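Local structure of MstE (Scytonema sp. PCC 10023, 6SBF) at residues R248-P251 with Q252-A256; A269-L272 with R273-L277; A282-K285 with A286-A290. The protein probably cyclises linear isoprenoid precursors to polycyclic merosterol-type scaffolds as a single-domain type II (class II) terpene cyclase. The protein carries 1 engineered substitution. All blocks are in the same frame, centred on the assembly; numbering follows the deposited sequence. Where two conformers were deposited one is given.

Interaction 1: R248-P251 with Q252-A256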
# COMPACT_ATOMS: atom_id res chain seq x y z
N ARG A 248 -0.37 13.90 -13.00
CA ARG A 248 0.21 12.55 -13.15
C ARG A 248 -0.61 11.67 -14.09
O ARG A 248 -0.04 10.79 -14.78
CB ARG A 248 0.40 11.84 -11.82
CG ARG A 248 1.43 12.45 -10.88
CD ARG A 248 2.84 12.30 -11.38
NE ARG A 248 3.23 10.88 -11.40
CZ ARG A 248 4.21 10.36 -12.11
NH1 ARG A 248 5.04 11.10 -12.81
NH2 ARG A 248 4.48 9.07 -12.03
N LEU A 249 -1.91 11.84 -14.10
CA LEU A 249 -2.77 11.03 -14.97
C LEU A 249 -2.77 11.64 -16.36
O LEU A 249 -3.07 12.81 -16.56
CB LEU A 249 -4.17 10.94 -14.39
CG LEU A 249 -4.92 9.74 -14.90
CD1 LEU A 249 -4.51 8.48 -14.16
CD2 LEU A 249 -6.37 9.96 -14.83
N CYS A 250 -2.35 10.90 -17.35
CA CYS A 250 -2.42 11.49 -18.69
C CYS A 250 -3.84 11.32 -19.20
O CYS A 250 -4.69 10.61 -18.62
CB CYS A 250 -1.44 10.86 -19.65
SG CYS A 250 -1.98 9.21 -20.12
N PRO A 251 -4.12 11.98 -20.33
CA PRO A 251 -5.47 11.96 -20.90
C PRO A 251 -5.99 10.56 -21.26
O PRO A 251 -7.19 10.33 -21.22
CB PRO A 251 -5.35 12.87 -22.13
CG PRO A 251 -4.21 13.78 -21.78
CD PRO A 251 -3.22 12.92 -21.01
N GLN A 252 -5.08 9.61 -21.53
CA GLN A 252 -5.45 8.23 -21.92
C GLN A 252 -5.89 7.42 -20.69
O GLN A 252 -6.38 6.30 -20.87
CB GLN A 252 -4.31 7.53 -22.65
CG GLN A 252 -3.96 8.22 -23.95
CD GLN A 252 -2.77 9.14 -23.77
OE1 GLN A 252 -2.75 10.08 -22.95
NE2 GLN A 252 -1.73 8.81 -24.50
N GLY A 253 -5.70 7.93 -19.48
CA GLY A 253 -6.28 7.34 -18.27
C GLY A 253 -5.28 6.60 -17.44
O GLY A 253 -5.70 5.82 -16.58
N PHE A 254 -3.99 6.85 -17.60
CA PHE A 254 -3.00 6.14 -16.78
C PHE A 254 -1.91 7.09 -16.29
O PHE A 254 -1.64 8.17 -16.88
CB PHE A 254 -2.40 4.98 -17.58
CG PHE A 254 -1.76 5.33 -18.90
CD1 PHE A 254 -0.49 5.91 -18.97
CD2 PHE A 254 -2.41 5.08 -20.10
CE1 PHE A 254 0.10 6.20 -20.19
CE2 PHE A 254 -1.86 5.41 -21.32
CZ PHE A 254 -0.60 5.98 -21.36
N VAL A 255 -1.21 6.62 -15.26
CA VAL A 255 0.04 7.19 -14.76
C VAL A 255 1.16 6.47 -15.48
O VAL A 255 1.35 5.26 -15.33
CB VAL A 255 0.18 7.05 -13.25
CG1 VAL A 255 1.54 7.57 -12.78
CG2 VAL A 255 -0.96 7.79 -12.56
N ALA A 256 1.92 7.26 -16.24
CA ALA A 256 3.13 6.80 -16.96
C ALA A 256 4.32 6.82 -16.02
O ALA A 256 4.53 7.79 -15.30
CB ALA A 256 3.37 7.66 -18.18
O HOH W 1 6.80 9.27 -14.06
O HOH W 2 2.11 10.18 -15.97
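C250 and F254 meet across a type I beta turn, C250 to G253, in the loop that leads out of helix 235-248 in this alpha6-alpha6 barrel. The packed part lies at the turn. In one of its two conformers SG of C250 stands over the centre of the F254 ring, 3.6 Å from the ring centroid and 12° off the normal, a sulfur-aromatic contact that suits a small polarisable side chain. In that conformer SG gets there by sitting between the backbone N and carbonyl carbon (chi1 73°), and the F254 ring takes the same kind of first torsion (chi1 57°) to lie beneath it. Two backbone bonds close the loop: C250 N gives its hydrogen to F254 O at 2.9 Å, nearly straight, and G253 N reaches C250 O at 3.0 Å from above the carbonyl plane. G253 has a positive phi, where a CB would jam against the preceding carbonyl oxygen, and P251, whose ring restrains phi, suits the second position of the turn. L249 adds apolar cover, its CD1 4.0 Å from V255 CG2, while its side chain also reaches helix 282-298. On the looser, watered side, the guanidinium of R248 lies obliquely to V255, NH2 being 3.4 Å from CG1, while NE makes a salt bridge with E216. A water bridges the two ends: lying in the guanidinium plane at its edge, it accepts from R248 NH1 at 2.8 Å and donates to A256 O at 3.0 Å.

Interaction 2: A269-L272 with R273-L277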
# COMPACT_ATOMS: atom_id res chain seq x y z
N ALA A 269 -3.93 2.98 -9.97
CA ALA A 269 -4.95 2.67 -8.95
C ALA A 269 -4.75 3.59 -7.75
O ALA A 269 -5.75 4.14 -7.21
CB ALA A 269 -4.82 1.21 -8.55
N TRP A 270 -3.51 3.82 -7.33
CA TRP A 270 -3.30 4.74 -6.21
C TRP A 270 -3.67 6.17 -6.62
O TRP A 270 -4.20 6.91 -5.78
CB TRP A 270 -1.87 4.60 -5.63
CG TRP A 270 -1.76 3.43 -4.71
CD1 TRP A 270 -1.12 2.23 -4.87
CD2 TRP A 270 -2.40 3.35 -3.41
NE1 TRP A 270 -1.29 1.44 -3.77
CE2 TRP A 270 -2.10 2.07 -2.88
CE3 TRP A 270 -3.21 4.20 -2.67
CZ2 TRP A 270 -2.56 1.68 -1.61
CZ3 TRP A 270 -3.62 3.83 -1.42
CH2 TRP A 270 -3.33 2.59 -0.92
N CYS A 271 -3.35 6.57 -7.85
CA CYS A 271 -3.73 7.92 -8.28
C CYS A 271 -5.26 8.05 -8.28
O CYS A 271 -5.78 9.13 -7.93
CB CYS A 271 -3.12 8.20 -9.64
SG CYS A 271 -3.17 9.92 -10.13
N LEU A 272 -5.96 7.02 -8.69
CA LEU A 272 -7.45 7.04 -8.70
C LEU A 272 -7.94 7.26 -7.27
O LEU A 272 -8.86 8.11 -7.06
CB LEU A 272 -7.96 5.78 -9.36
CG LEU A 272 -9.47 5.58 -9.37
CD1 LEU A 272 -10.16 6.78 -9.97
CD2 LEU A 272 -9.84 4.30 -10.08
N ARG A 273 -7.36 6.58 -6.28
CA ARG A 273 -7.78 6.80 -4.89
C ARG A 273 -7.51 8.27 -4.50
O ARG A 273 -8.37 8.88 -3.84
CB ARG A 273 -7.03 5.88 -3.95
CG ARG A 273 -7.62 4.52 -3.94
CD ARG A 273 -7.02 3.61 -2.88
NE ARG A 273 -7.04 4.02 -1.46
CZ ARG A 273 -6.94 3.16 -0.43
NH1 ARG A 273 -7.01 1.86 -0.62
NH2 ARG A 273 -6.75 3.61 0.80
N LEU A 274 -6.36 8.80 -4.85
CA LEU A 274 -6.04 10.21 -4.53
C LEU A 274 -7.11 11.14 -5.12
O LEU A 274 -7.56 12.09 -4.44
CB LEU A 274 -4.66 10.53 -5.08
CG LEU A 274 -4.22 11.99 -5.02
CD1 LEU A 274 -4.20 12.58 -3.64
CD2 LEU A 274 -2.82 12.09 -5.65
N LEU A 275 -7.52 10.89 -6.33
CA LEU A 275 -8.46 11.78 -7.06
C LEU A 275 -9.89 11.70 -6.46
O LEU A 275 -10.68 12.58 -6.74
CB LEU A 275 -8.49 11.47 -8.55
CG LEU A 275 -7.18 11.77 -9.31
CD1 LEU A 275 -7.29 11.23 -10.71
CD2 LEU A 275 -6.86 13.24 -9.29
N LEU A 276 -10.19 10.71 -5.63
CA LEU A 276 -11.49 10.64 -4.93
C LEU A 276 -11.56 11.69 -3.84
O LEU A 276 -12.67 11.88 -3.29
CB LEU A 276 -11.69 9.26 -4.36
CG LEU A 276 -11.85 8.18 -5.44
CD1 LEU A 276 -11.87 6.84 -4.78
CD2 LEU A 276 -13.18 8.40 -6.19
N LEU A 277 -10.47 12.38 -3.52
CA LEU A 277 -10.51 13.35 -2.40
C LEU A 277 -11.04 14.72 -2.83
O LEU A 277 -11.15 15.58 -1.96
CB LEU A 277 -9.12 13.44 -1.75
CG LEU A 277 -8.67 12.12 -1.15
CD1 LEU A 277 -7.25 12.25 -0.63
CD2 LEU A 277 -9.59 11.63 -0.01
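W270 and R273 run out together from one flank of helix 265-275, with the indole's six-membered ring against the guanidinium. CZ3 of W270 sits over one face of that group, offset toward its rim, 3.4 Å from R273 NE and 3.5 Å from CZ. The two planes are 42° apart, an inclined contact rather than a parallel stack. The arginine reaches the indole through a bend at chi3 (57°), which lays NE and then CZ beside the six-membered ring after a straight start. Beneath them the backbone sets the spacing: R273 N bonds to A269 O at 3.1 Å and L274 N to W270 O at 3.0 Å, ordinary i to i+4 helical bonds. L275 N follows with C271 O at 2.9 Å, but the next, L276 N to L272 O at 3.3 Å, is weak and bent. Around this frame the leucines suit a helix enclosed by others: L272 faces helix 282-298, while L274 packs on A241 and W244 of helix 235-248. Farther out, the polar end of R273 is fixed by other helices: NH2 forms a salt bridge with E224 of helix 215-229, and NH1 a weak hydrogen bond with N358 of helix 350-363. The W270 ring meets F266 of its own helix and Y217 of helix 215-229 edge-to-face. The E224 carboxylate probably balances the buried charge of R273, with N358 adding its weak bond, and the arginine is likely to stay protonated.

Interaction 3: A282-K285 with A286-A290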
# COMPACT_ATOMS: atom_id res chain seq x y z
N ALA A 282 -14.82 19.25 -12.04
CA ALA A 282 -15.23 18.50 -13.25
C ALA A 282 -14.01 17.87 -13.91
O ALA A 282 -14.16 16.75 -14.47
CB ALA A 282 -15.94 19.37 -14.24
N GLU A 283 -12.86 18.52 -13.88
CA GLU A 283 -11.63 17.97 -14.52
C GLU A 283 -11.18 16.72 -13.76
O GLU A 283 -10.79 15.70 -14.39
CB GLU A 283 -10.51 19.00 -14.53
CG GLU A 283 -9.31 18.63 -15.36
CD GLU A 283 -8.35 19.81 -15.53
OE1 GLU A 283 -7.33 19.67 -16.28
OE2 GLU A 283 -8.65 20.87 -14.94
N VAL A 284 -11.24 16.78 -12.44
CA VAL A 284 -10.91 15.61 -11.59
C VAL A 284 -11.89 14.47 -11.86
O VAL A 284 -11.42 13.34 -12.05
CB VAL A 284 -10.84 15.99 -10.10
CG1 VAL A 284 -10.62 14.76 -9.25
CG2 VAL A 284 -9.75 17.02 -9.82
N LYS A 285 -13.18 14.75 -11.94
CA LYS A 285 -14.20 13.74 -12.24
C LYS A 285 -13.84 13.07 -13.58
O LYS A 285 -13.93 11.82 -13.72
CB LYS A 285 -15.59 14.35 -12.24
CG LYS A 285 -16.67 13.33 -12.50
CD LYS A 285 -18.08 13.89 -12.41
CE LYS A 285 -19.10 12.83 -12.05
NZ LYS A 285 -20.46 13.23 -12.45
N ALA A 286 -13.54 13.85 -14.61
CA ALA A 286 -13.27 13.29 -15.94
C ALA A 286 -11.98 12.43 -15.88
O ALA A 286 -11.90 11.45 -16.59
CB ALA A 286 -13.13 14.41 -16.96
N ALA A 287 -10.98 12.84 -15.11
CA ALA A 287 -9.74 12.08 -14.97
C ALA A 287 -10.03 10.73 -14.33
O ALA A 287 -9.51 9.70 -14.76
CB ALA A 287 -8.76 12.90 -14.18
N ARG A 288 -10.84 10.74 -13.28
CA ARG A 288 -11.23 9.45 -12.68
C ARG A 288 -11.93 8.54 -13.68
O ARG A 288 -11.66 7.30 -13.70
CB ARG A 288 -12.11 9.64 -11.46
CG ARG A 288 -11.38 10.29 -10.29
CD ARG A 288 -12.07 10.08 -8.95
NE ARG A 288 -13.49 10.41 -9.02
CZ ARG A 288 -14.03 11.63 -8.88
NH1 ARG A 288 -13.37 12.61 -8.29
NH2 ARG A 288 -15.28 11.80 -9.24
N ALA A 289 -12.85 9.07 -14.47
CA ALA A 289 -13.57 8.28 -15.46
C ALA A 289 -12.59 7.68 -16.45
O ALA A 289 -12.73 6.52 -16.85
CB ALA A 289 -14.59 9.16 -16.16
N ALA A 290 -11.58 8.45 -16.86
CA ALA A 290 -10.54 7.95 -17.80
C ALA A 290 -9.72 6.82 -17.18
O ALA A 290 -9.46 5.81 -17.84
CB ALA A 290 -9.66 9.10 -18.32
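R288 folds back over the preceding turn of helix 282-298, toward V284 and K285. Its CB lies 3.6 Å from K285 O, and CG comes 3.5 Å from V284 O, the carbonyl that also receives the R288 backbone N at 2.9 Å. CG stands anti to the carbonyl carbon (chi1 -67°) and the chain then bends at chi3 (-50°), which swings the guanidinium back along the helix instead of letting it run outward. The bend is at the CG-CD bond, and the next torsion, about CD-NE, turns the guanidinium over the helix; CZ arrives 4.0 Å from K285 CA, which sits with V284 O over the same guanidinium face. At the tip, NH1 touches V284 CG1 at 3.6 Å, whereas NH2 lies 3.9 Å from K285 CG. Both nitrogens find acceptors elsewhere: NH1 bonds to L275 O of helix 265-275, and NH2 to M366 O near the C-terminus. With R288 cut back to an alanine, the carbonyl oxygens of L275 and M366 would probably lose this donor, and a gap would be likely beside V284 and L272. K285 is exposed, and its extended chain leaves NZ 6.3 Å from R288 NH2, so the like charges do not touch. The small A287 fits close to L246 of helix 235-248, while the branched, buried V284 packs on V242 and L275. At the start of the helix, V284 N is held by the carboxylate of D281. Repeated i to i+4 bonds such as A289 N to K285 O, 3.0 Å, make this a regular alpha helix, with the arginine tying it to the preceding one, 265-275, in the helical packing of an alpha6-alpha6 barrel.

In the fold
The three contacts follow one another along the chain and gather on one side of the barrel, with centres 11 to 12 Å apart. Interaction 1 opens the loop between helices 235-248 and 265-275, and it rests on both of the others: V255 CG2 lies 3.7 Å from C271 CB of interaction 2, and G253 CA lies 3.8 Å from A290 CB of interaction 3. Interactions 2 and 3 belong to consecutive helices, which R288 joins through its bond to L275 O, 3.1 Å from NH1, while L272 CD1 packs 3.7 Å from R288 CG. Interaction 2 lies deepest, about 13 Å from the chain's centre to its own, against 20 and 23 Å for interactions 1 and 3.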